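Local coordinates for CBS domain-containing protein (Listeria monocytogenes, PDB 6XNU) that binds the second messenger c-di-AMP through what are probably paired CBS motifs and helps control (p)ppGpp and c-di-AMP homeostasis, at residues E47-V52 and G72-A77; D106-K111 and V120-D125. One frame throughout, in Å; residues are numbered along the deposited sequence.

Interaction 1 of 2, residues E47-V52 and G72-A77; sequences EHALLV and GLISAA
A49 and L50 of helix 46-56 meet I74 and A76 in two separate apolar touches, one on strand 70-75 and one at the first residue of helix 76-82. In the first, A49 directs its CB at the strand and meets the far end of I74, with CB of A49 lying 4.3 Å from CD1 of I74. The isoleucine reaches that far because its chain is extended: CG1 stands opposite the backbone N (chi1 -166°) and CD1 continues outward (chi2 171°). In the second, CD1 of L50 lies 4.1 Å from CB of A76 and equally far from its CA, so one methyl rests over the first turn of helix 76-82. L50 gets there through a chi1 of -137°, away from the staggered values. No hydrogen bond crosses between the segments, and their CA atoms come no nearer than 6.4 Å, between L50 and A76. The compact side is completed by I79, which touches A49, L50 and I74, and by V99, which touches A49 and I74. The outward side of the helix is looser: L51 is exposed there and packs on L84 of the second subunit. The L50/A76 end borders the dimer interface, with L50 on F91 and A76 on A76 of the second subunit. S75 turns away and N-caps the following helix, OG bonding to N of M78. Strand 40-41, then helix 46-56 packed against the hairpin of strands 60-64 and 70-75, with helix 76-82 following directly, is consistent with the beta-alpha-beta-beta-alpha pattern of a CBS motif.

Interaction 2 of 2, residues D106-K111 and V120-D125; sequences DFPVIK and VHLLVD
Within segment 120-125, L122 alone makes close contact with segment 106-111, meeting P108, V109 and I110. Its CB points toward the segment but is still about 5.0 Å from CB of P108. The first torsion sets CG opposite the carbonyl carbon and beside the backbone N (chi1 -69°). CG of L122 is still 4.5 Å from CB of P108, so only the two methyls come closer. CD2 makes the nearest approach, 3.8 Å from CB of P108. CD1 shares that partner, lying 4.2 Å from CB of P108. It alone goes on to the backbone O of V109, at 4.3 Å. Beyond that, CD1 is 4.5 Å from CG1 of I110. The branch thus lies against the helix-facing side of the chain, with CD1 reaching on from the proline toward the short strand 109-110. I110 contributes through CG1, although its CB is not aimed at the helix. Van der Waals packing, mostly between apolar side chains, carries the contact: no hydrogen bond links the segments, and the CA atoms of P108 and L122 remain 7.5 Å apart. V109 O is also hydrogen-bonded to NH1 of R118, one turn earlier in the helix, a polar tie beside the leucine. Within the beta-alpha-beta unit, the contact sets helix 116-125 against strand 109-110, and V129 of strand 128-132 touches both L122 and I110. The helix also faces the second subunit, whose R145 forms a salt bridge with D125 and whose L148 packs on L123.

Both segments of interaction 1 precede those of interaction 2 in the sequence; the two centres are about 21 Å apart, with the middle of the chain between them. Each belongs to its own sheet: strand 70-75 is an outer strand of one, strand 109-110 an outer strand of the other. They nevertheless touch through F107, whose CE2 lies 3.4 Å from CA of G72 and whose CB is 3.7 Å from CD1 of L73. Both also reach the second subunit. The pattern is consistent with two CBS motifs joined side by side in one chain, as in paired CBS modules, and with dimer contacts that involve helices of each half.

Interaction 1 of 2, residues E47-V52 and G72-A77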
loop_
_atom_site.group_PDB
_atom_site.type_symbol
_atom_site.label_atom_id
_atom_site.label_comp_id
_atom_site.label_asym_id
_atom_site.label_seq_id
_atom_site.Cartn_x
_atom_site.Cartn_y
_atom_site.Cartn_z
ATOM N N GLU A 47 -1.631 -16.550 10.344
ATOM C CA GLU A 47 -2.504 -17.050 9.288
ATOM C C GLU A 47 -3.817 -16.276 9.265
ATOM O O GLU A 47 -4.288 -15.869 8.195
ATOM C CB GLU A 47 -2.746 -18.555 9.462
ATOM C CG GLU A 47 -3.874 -19.105 8.586
ATOM C CD GLU A 47 -3.473 -20.332 7.779
ATOM O OE1 GLU A 47 -2.534 -21.044 8.195
ATOM O OE2 GLU A 47 -4.106 -20.585 6.726
ATOM N N HIS A 48 -4.397 -16.019 10.443
ATOM C CA HIS A 48 -5.608 -15.206 10.502
ATOM C C HIS A 48 -5.350 -13.798 9.973
ATOM O O HIS A 48 -6.142 -13.266 9.186
ATOM C CB HIS A 48 -6.136 -15.151 11.936
ATOM C CG HIS A 48 -7.396 -14.356 12.079
ATOM N ND1 HIS A 48 -7.424 -13.094 12.633
ATOM C CD2 HIS A 48 -8.669 -14.634 11.711
ATOM C CE1 HIS A 48 -8.662 -12.635 12.616
ATOM N NE2 HIS A 48 -9.437 -13.552 12.066
ATOM N N ALA A 49 -4.232 -13.190 10.378
ATOM C CA ALA A 49 -3.914 -11.840 9.914
ATOM C C ALA A 49 -3.767 -11.788 8.397
ATOM O O ALA A 49 -4.194 -10.820 7.754
ATOM C CB ALA A 49 -2.639 -11.338 10.590
ATOM N N LEU A 50 -3.152 -12.818 7.806
ATOM C CA LEU A 50 -2.982 -12.837 6.359
ATOM C C LEU A 50 -4.333 -12.869 5.654
ATOM O O LEU A 50 -4.528 -12.214 4.619
ATOM C CB LEU A 50 -2.129 -14.047 5.962
ATOM C CG LEU A 50 -1.031 -13.890 4.919
ATOM C CD1 LEU A 50 -0.168 -12.643 5.135
ATOM C CD2 LEU A 50 -0.172 -15.158 4.934
ATOM N N LEU A 51 -5.280 -13.622 6.211
ATOM C CA LEU A 51 -6.623 -13.669 5.646
ATOM C C LEU A 51 -7.287 -12.301 5.709
ATOM O O LEU A 51 -7.831 -11.819 4.710
ATOM C CB LEU A 51 -7.453 -14.712 6.386
ATOM C CG LEU A 51 -8.946 -14.800 6.087
ATOM C CD1 LEU A 51 -9.169 -15.293 4.667
ATOM C CD2 LEU A 51 -9.609 -15.729 7.098
ATOM N N VAL A 52 -7.238 -11.652 6.878
ATOM C CA VAL A 52 -7.849 -10.331 7.011
ATOM C C VAL A 52 -7.216 -9.351 6.033
ATOM O O VAL A 52 -7.909 -8.602 5.333
ATOM C CB VAL A 52 -7.738 -9.826 8.462
ATOM C CG1 VAL A 52 -8.229 -8.379 8.536
ATOM C CG2 VAL A 52 -8.523 -10.717 9.397
ATOM N N GLY A 72 -0.440 -1.565 17.303
ATOM C CA GLY A 72 0.553 -1.785 16.267
ATOM C C GLY A 72 -0.077 -1.755 14.894
ATOM O O GLY A 72 -1.289 -1.585 14.740
ATOM N N LEU A 73 0.788 -1.910 13.896
ATOM C CA LEU A 73 0.417 -1.970 12.489
ATOM C C LEU A 73 1.063 -3.209 11.904
ATOM O O LEU A 73 2.197 -3.545 12.260
ATOM C CB LEU A 73 0.884 -0.726 11.728
ATOM C CG LEU A 73 0.301 0.627 12.150
ATOM C CD1 LEU A 73 1.038 1.758 11.458
ATOM C CD2 LEU A 73 -1.184 0.660 11.827
ATOM N N ILE A 74 0.338 -3.906 11.030
ATOM C CA ILE A 74 0.846 -5.146 10.460
ATOM C C ILE A 74 0.535 -5.203 8.968
ATOM O O ILE A 74 -0.498 -4.713 8.502
ATOM C CB ILE A 74 0.290 -6.385 11.208
ATOM C CG1 ILE A 74 1.067 -7.653 10.842
ATOM C CG2 ILE A 74 -1.206 -6.560 10.954
ATOM C CD1 ILE A 74 0.690 -8.851 11.719
ATOM N N SER A 75 1.459 -5.804 8.221
ATOM C CA SER A 75 1.336 -5.963 6.779
ATOM C C SER A 75 1.729 -7.379 6.388
ATOM O O SER A 75 2.344 -8.117 7.158
ATOM C CB SER A 75 2.230 -4.981 6.029
ATOM O OG SER A 75 3.592 -5.335 6.216
ATOM N N ALA A 76 1.395 -7.743 5.148
ATOM C CA ALA A 76 1.816 -9.038 4.628
ATOM C C ALA A 76 3.334 -9.163 4.570
ATOM O O ALA A 76 3.870 -10.257 4.792
ATOM C CB ALA A 76 1.220 -9.271 3.240
ATOM N N ALA A 77 4.046 -8.067 4.285
ATOM C CA ALA A 77 5.502 -8.152 4.208
ATOM C C ALA A 77 6.102 -8.451 5.575
ATOM O O ALA A 77 7.051 -9.233 5.683
ATOM C CB ALA A 77 6.086 -6.861 3.642
#

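Interaction 2 of 2, residues D106-K111 and V120-D125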
loop_
_atom_site.group_PDB
_atom_site.type_symbol
_atom_site.label_atom_id
_atom_site.label_comp_id
_atom_site.label_asym_id
_atom_site.label_seq_id
_atom_site.Cartn_x
_atom_site.Cartn_y
_atom_site.Cartn_z
ATOM N N ASP A 106 6.259 1.158 16.258
ATOM C CA ASP A 106 6.762 2.519 16.097
ATOM C C ASP A 106 5.927 3.200 15.016
ATOM O O ASP A 106 6.218 3.093 13.826
ATOM C CB ASP A 106 8.235 2.474 15.715
ATOM C CG ASP A 106 8.505 1.501 14.561
ATOM O OD1 ASP A 106 8.251 0.280 14.719
ATOM O OD2 ASP A 106 8.945 1.961 13.480
ATOM N N PHE A 107 4.875 3.904 15.423
ATOM C CA PHE A 107 4.003 4.546 14.447
ATOM C C PHE A 107 3.483 5.877 14.998
ATOM O O PHE A 107 3.330 6.022 16.215
ATOM C CB PHE A 107 2.815 3.646 14.071
ATOM C CG PHE A 107 2.065 3.114 15.254
ATOM C CD1 PHE A 107 1.047 3.848 15.838
ATOM C CD2 PHE A 107 2.385 1.879 15.794
ATOM C CE1 PHE A 107 0.366 3.363 16.947
ATOM C CE2 PHE A 107 1.708 1.387 16.896
ATOM C CZ PHE A 107 0.697 2.126 17.473
ATOM N N PRO A 108 3.217 6.836 14.127
ATOM C CA PRO A 108 2.607 8.088 14.588
ATOM C C PRO A 108 1.107 7.924 14.767
ATOM O O PRO A 108 0.479 7.023 14.207
ATOM C CB PRO A 108 2.923 9.062 13.451
ATOM C CG PRO A 108 2.914 8.191 12.232
ATOM C CD PRO A 108 3.433 6.834 12.669
ATOM N N VAL A 109 0.532 8.815 15.577
ATOM C CA VAL A 109 -0.915 8.875 15.734
ATOM C C VAL A 109 -1.368 10.325 15.704
ATOM O O VAL A 109 -0.585 11.253 15.910
ATOM C CB VAL A 109 -1.418 8.192 17.028
ATOM C CG1 VAL A 109 -1.056 6.707 17.044
ATOM C CG2 VAL A 109 -0.859 8.900 18.260
ATOM N N ILE A 110 -2.661 10.496 15.436
ATOM C CA ILE A 110 -3.355 11.778 15.468
ATOM C C ILE A 110 -4.341 11.724 16.626
ATOM O O ILE A 110 -5.115 10.768 16.743
ATOM C CB ILE A 110 -4.089 12.044 14.138
ATOM C CG1 ILE A 110 -3.094 12.263 12.996
ATOM C CG2 ILE A 110 -5.051 13.211 14.261
ATOM C CD1 ILE A 110 -3.687 11.997 11.603
ATOM N N LYS A 111 -4.296 12.722 17.506
ATOM C CA LYS A 111 -5.216 12.742 18.633
ATOM C C LYS A 111 -6.247 13.855 18.536
ATOM O O LYS A 111 -7.184 13.885 19.343
ATOM C CB LYS A 111 -4.435 12.863 19.952
ATOM C CG LYS A 111 -3.483 11.700 20.201
ATOM C CD LYS A 111 -3.564 11.219 21.635
ATOM C CE LYS A 111 -2.214 10.734 22.136
ATOM N NZ LYS A 111 -2.262 10.405 23.586
ATOM N N VAL A 120 -0.445 17.028 7.786
ATOM C CA VAL A 120 0.139 17.008 6.447
ATOM C C VAL A 120 1.595 16.561 6.507
ATOM O O VAL A 120 2.067 15.807 5.647
ATOM C CB VAL A 120 -0.013 18.389 5.786
ATOM C CG1 VAL A 120 0.689 18.410 4.439
ATOM C CG2 VAL A 120 -1.486 18.732 5.630
ATOM N N HIS A 121 2.323 17.005 7.535
ATOM C CA HIS A 121 3.715 16.601 7.702
ATOM C C HIS A 121 3.847 15.092 7.896
ATOM O O HIS A 121 4.750 14.461 7.333
ATOM C CB HIS A 121 4.319 17.351 8.891
ATOM C CG HIS A 121 5.726 16.952 9.209
ATOM N ND1 HIS A 121 6.803 17.357 8.452
ATOM C CD2 HIS A 121 6.232 16.188 10.207
ATOM C CE1 HIS A 121 7.913 16.858 8.967
ATOM N NE2 HIS A 121 7.594 16.146 10.033
ATOM N N LEU A 122 2.970 14.496 8.710
ATOM C CA LEU A 122 3.026 13.048 8.914
ATOM C C LEU A 122 2.732 12.299 7.619
ATOM O O LEU A 122 3.332 11.249 7.346
ATOM C CB LEU A 122 2.039 12.637 10.003
ATOM C CG LEU A 122 2.407 13.089 11.414
ATOM C CD1 LEU A 122 1.301 12.730 12.381
ATOM C CD2 LEU A 122 3.724 12.463 11.841
ATOM N N LEU A 123 1.816 12.827 6.807
ATOM C CA LEU A 123 1.422 12.148 5.582
ATOM C C LEU A 123 2.522 12.156 4.529
ATOM O O LEU A 123 2.388 11.460 3.517
ATOM C CB LEU A 123 0.134 12.775 5.030
ATOM C CG LEU A 123 -1.104 12.487 5.893
ATOM C CD1 LEU A 123 -2.297 13.342 5.471
ATOM C CD2 LEU A 123 -1.454 11.003 5.864
ATOM N N VAL A 124 3.609 12.900 4.752
ATOM C CA VAL A 124 4.744 12.850 3.833
ATOM C C VAL A 124 5.368 11.460 3.824
ATOM O O VAL A 124 5.596 10.866 2.765
ATOM C CB VAL A 124 5.775 13.929 4.201
ATOM C CG1 VAL A 124 7.057 13.727 3.410
ATOM C CG2 VAL A 124 5.192 15.303 3.937
ATOM N N ASP A 125 5.660 10.914 5.002
ATOM C CA ASP A 125 6.306 9.612 5.069
ATOM C C ASP A 125 5.350 8.510 5.500
ATOM O O ASP A 125 5.785 7.375 5.728
ATOM C CB ASP A 125 7.517 9.672 5.998
ATOM C CG ASP A 125 8.676 10.441 5.386
ATOM O OD1 ASP A 125 8.966 10.243 4.186
ATOM O OD2 ASP A 125 9.291 11.254 6.103
#